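Local atomic coordinates of putative thioesterase (Novosphingobium aromaticivorans, PDB entry 3CJY), a protein that probably hydrolyses acyl-CoA thioesters with two hotdog-type domains and binds a calcium ion. Residues 125-130 and 241-246. Sequence-based numbering, arbitrary orientation.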
ATOM      1  N   PRO A 125     -26.358  -6.977  -2.241  1.00 15.73           N
ATOM      2  CA  PRO A 125     -27.547  -6.379  -2.830  1.00 15.48           C
ATOM      3  C   PRO A 125     -27.235  -5.024  -3.409  1.00 15.28           C
ATOM      4  O   PRO A 125     -26.304  -4.395  -2.980  1.00 14.51           O
ATOM      5  CB  PRO A 125     -28.523  -6.216  -1.626  1.00 16.55           C
ATOM      6  CG  PRO A 125     -27.904  -6.997  -0.496  1.00 16.23           C
ATOM      7  CD  PRO A 125     -26.404  -6.994  -0.775  1.00 17.52           C
ATOM      8  N   GLN A 126     -27.996  -4.614  -4.404  1.00 14.58           N
ATOM      9  CA  GLN A 126     -27.875  -3.261  -4.973  1.00 14.85           C
ATOM     10  C   GLN A 126     -28.225  -2.194  -3.918  1.00 13.74           C
ATOM     11  O   GLN A 126     -28.885  -2.502  -2.930  1.00 14.90           O
ATOM     12  CB  GLN A 126     -28.727  -3.142  -6.237  1.00 14.63           C
ATOM     13  CG  GLN A 126     -28.091  -3.885  -7.416  1.00 17.43           C
ATOM     14  CD  GLN A 126     -26.975  -3.079  -8.061  1.00 16.22           C
ATOM     15  OE1 GLN A 126     -27.259  -2.067  -8.720  1.00 18.35           O
ATOM     16  NE2 GLN A 126     -25.698  -3.489  -7.855  1.00 18.71           N
ATOM     17  N   PRO A 127     -27.806  -0.945  -4.132  1.00 13.92           N
ATOM     18  CA  PRO A 127     -27.988   0.086  -3.114  1.00 13.58           C
ATOM     19  C   PRO A 127     -29.391   0.271  -2.594  1.00 13.90           C
ATOM     20  O   PRO A 127     -29.577   0.440  -1.376  1.00 13.69           O
ATOM     21  CB  PRO A 127     -27.504   1.346  -3.804  1.00 14.02           C
ATOM     22  CG  PRO A 127     -26.478   0.862  -4.771  1.00 15.78           C
ATOM     23  CD  PRO A 127     -26.933  -0.468  -5.230  1.00 13.41           C
ATOM     24  N   ASP A 128     -30.379   0.222  -3.483  1.00 14.33           N
ATOM     25  CA  ASP A 128     -31.753   0.486  -3.062  1.00 15.84           C
ATOM     26  C   ASP A 128     -32.342  -0.693  -2.297  1.00 15.62           C
ATOM     27  O   ASP A 128     -33.450  -0.618  -1.759  1.00 13.71           O
ATOM     28  CB  ASP A 128     -32.624   0.921  -4.243  1.00 17.49           C
ATOM     29  CG  ASP A 128     -32.282   2.363  -4.737  1.00 22.01           C
ATOM     30  OD1 ASP A 128     -31.645   3.188  -4.007  1.00 20.18           O
ATOM     31  OD2 ASP A 128     -32.701   2.674  -5.879  1.00 26.83           O
ATOM     32  N   ASN A 129     -31.579  -1.757  -2.191  1.00 14.70           N
ATOM     33  CA  ASN A 129     -31.986  -2.943  -1.446  1.00 16.99           C
ATOM     34  C   ASN A 129     -31.187  -3.067  -0.129  1.00 15.96           C
ATOM     35  O   ASN A 129     -31.197  -4.081   0.549  1.00 16.71           O
ATOM     36  CB  ASN A 129     -31.852  -4.165  -2.307  1.00 17.32           C
ATOM     37  CG  ASN A 129     -32.833  -4.151  -3.486  1.00 24.09           C
ATOM     38  OD1 ASN A 129     -34.005  -3.763  -3.335  1.00 28.68           O
ATOM     39  ND2 ASN A 129     -32.346  -4.546  -4.672  1.00 29.15           N
ATOM     40  N   CYS A 130     -30.507  -1.997   0.218  1.00 15.53           N
ATOM     41  CA  CYS A 130     -29.657  -1.941   1.431  1.00 14.57           C
ATOM     42  C   CYS A 130     -30.126  -0.839   2.367  1.00 14.69           C
ATOM     43  O   CYS A 130     -30.434   0.254   1.917  1.00 13.73           O
ATOM     44  CB  CYS A 130     -28.198  -1.690   1.061  1.00 14.68           C
ATOM     45  SG  CYS A 130     -27.444  -3.018   0.131  1.00 14.77           S
ATOM     46  N   TRP A 241     -15.460  -0.386  -5.779  1.00 11.76           N
ATOM     47  CA  TRP A 241     -16.149  -0.739  -6.990  1.00 12.00           C
ATOM     48  C   TRP A 241     -17.228   0.263  -7.347  1.00 12.10           C
ATOM     49  O   TRP A 241     -17.803   0.943  -6.465  1.00 12.72           O
ATOM     50  CB  TRP A 241     -16.849  -2.103  -6.842  1.00 12.56           C
ATOM     51  CG  TRP A 241     -16.101  -3.186  -6.152  1.00 12.75           C
ATOM     52  CD1 TRP A 241     -16.020  -3.393  -4.793  1.00 14.59           C
ATOM     53  CD2 TRP A 241     -15.421  -4.302  -6.771  1.00 12.62           C
ATOM     54  NE1 TRP A 241     -15.292  -4.526  -4.537  1.00 12.67           N
ATOM     55  CE2 TRP A 241     -14.910  -5.099  -5.733  1.00 12.74           C
ATOM     56  CE3 TRP A 241     -15.137  -4.663  -8.109  1.00 14.25           C
ATOM     57  CZ2 TRP A 241     -14.169  -6.257  -5.976  1.00 13.11           C
ATOM     58  CZ3 TRP A 241     -14.399  -5.840  -8.334  1.00 13.60           C
ATOM     59  CH2 TRP A 241     -13.911  -6.594  -7.278  1.00 13.01           C
ATOM     60  N   ASP A 242     -17.596   0.323  -8.637  1.00 13.26           N
ATOM     61  CA  ASP A 242     -18.800   1.078  -9.001  1.00 13.36           C
ATOM     62  C   ASP A 242     -20.040   0.243  -8.727  1.00 13.76           C
ATOM     63  O   ASP A 242     -19.967  -0.839  -8.134  1.00 15.53           O
ATOM     64  CB  ASP A 242     -18.799   1.649 -10.422  1.00 13.91           C
ATOM     65  CG  ASP A 242     -18.897   0.615 -11.507  1.00 15.19           C
ATOM     66  OD1 ASP A 242     -19.048  -0.583 -11.204  1.00 14.10           O
ATOM     67  OD2 ASP A 242     -18.833   1.057 -12.683  1.00 15.46           O
ATOM     68  N   GLN A 243     -21.193   0.697  -9.184  1.00 13.25           N
ATOM     69  CA  GLN A 243     -22.426  -0.039  -8.869  1.00 13.40           C
ATOM     70  C   GLN A 243     -22.645  -1.280  -9.753  1.00 14.55           C
ATOM     71  O   GLN A 243     -23.494  -2.124  -9.499  1.00 16.22           O
ATOM     72  CB  GLN A 243     -23.645   0.912  -8.960  1.00 13.25           C
ATOM     73  CG  GLN A 243     -24.947   0.305  -8.455  1.00 14.92           C
ATOM     74  CD  GLN A 243     -26.143   1.244  -8.562  1.00 13.04           C
ATOM     75  OE1 GLN A 243     -25.987   2.452  -8.636  1.00 18.19           O
ATOM     76  NE2 GLN A 243     -27.353   0.676  -8.589  1.00 13.75           N
ATOM     77  N   SER A 244     -21.813  -1.400 -10.770  1.00 14.55           N
ATOM     78  CA  SER A 244     -21.929  -2.438 -11.775  1.00 14.59           C
ATOM     79  C   SER A 244     -20.848  -3.486 -11.766  1.00 14.94           C
ATOM     80  O   SER A 244     -20.723  -4.231 -12.737  1.00 17.91           O
ATOM     81  CB  SER A 244     -21.950  -1.788 -13.167  1.00 14.74           C
ATOM     82  OG  SER A 244     -23.001  -0.850 -13.228  1.00 16.38           O
ATOM     83  N   GLY A 245     -20.040  -3.505 -10.721  1.00 16.24           N
ATOM     84  CA  GLY A 245     -19.022  -4.510 -10.578  1.00 15.27           C
ATOM     85  C   GLY A 245     -17.672  -4.190 -11.168  1.00 15.62           C
ATOM     86  O   GLY A 245     -16.798  -5.074 -11.201  1.00 15.06           O
ATOM     87  N   ARG A 246     -17.456  -2.933 -11.568  1.00 13.27           N
ATOM     88  CA  ARG A 246     -16.136  -2.543 -12.114  1.00 12.74           C
ATOM     89  C   ARG A 246     -15.285  -2.063 -10.986  1.00 13.73           C
ATOM     90  O   ARG A 246     -15.735  -1.280 -10.135  1.00 12.40           O
ATOM     91  CB  ARG A 246     -16.269  -1.488 -13.188  1.00 12.81           C
ATOM     92  CG  ARG A 246     -14.894  -1.038 -13.753  1.00 12.38           C
ATOM     93  CD  ARG A 246     -14.988  -0.183 -15.041  1.00 15.82           C
ATOM     94  NE  ARG A 246     -15.754   1.037 -14.885  1.00 16.08           N
ATOM     95  CZ  ARG A 246     -15.248   2.244 -14.639  1.00 18.94           C
ATOM     96  NH1 ARG A 246     -13.955   2.404 -14.490  1.00 15.68           N
ATOM     97  NH2 ARG A 246     -16.065   3.290 -14.503  1.00 21.47           N
TER
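Q243 hydrogen-bonds to Q126 and packs on P127 of the 125-130 loop, and it sits in the type I turn D242-G245 that links strands 233-241 and 247-256 as a beta hairpin. At the head of this turn, D242 OD1 accepts from S244 N at 2.9 Å, forming an Asx turn, and from R246 N at 2.9 Å; the two donors meet opposite faces of the carboxylate, consistent with a turn held in shape around Q243. A chi1 of -171° sets Q243 CG anti to the backbone N, and the chain, extended beyond CG, carries the amide to Q126 OE1. Q243 NE2 donates to Q126 OE1 over 2.7 Å; the acceptor lies in the Q243 amide plane, but the donor stands 36° above the Q126 carbonyl plane. Q126, bent at chi2, crosses Q243 at about a right angle and turns its own NE2 back to Q243 O at 3.1 Å, nearly straight (N-H...O 165°) and in that carbonyl's plane. The P127 ring lies against the Q243 amide at an oblique angle, CD 3.6 Å from NE2, while W219 touches both residues. An alanine at Q126 would probably leave Q243 O and Q243 NE2 without these mates and the Q243 amide less restrained, held by packing on P127 and W219. The Q126 amide thus accepts from a side-chain N-H and donates to a backbone carbonyl, implying a neutral, directional join between hairpin turn and loop, away from the calcium site.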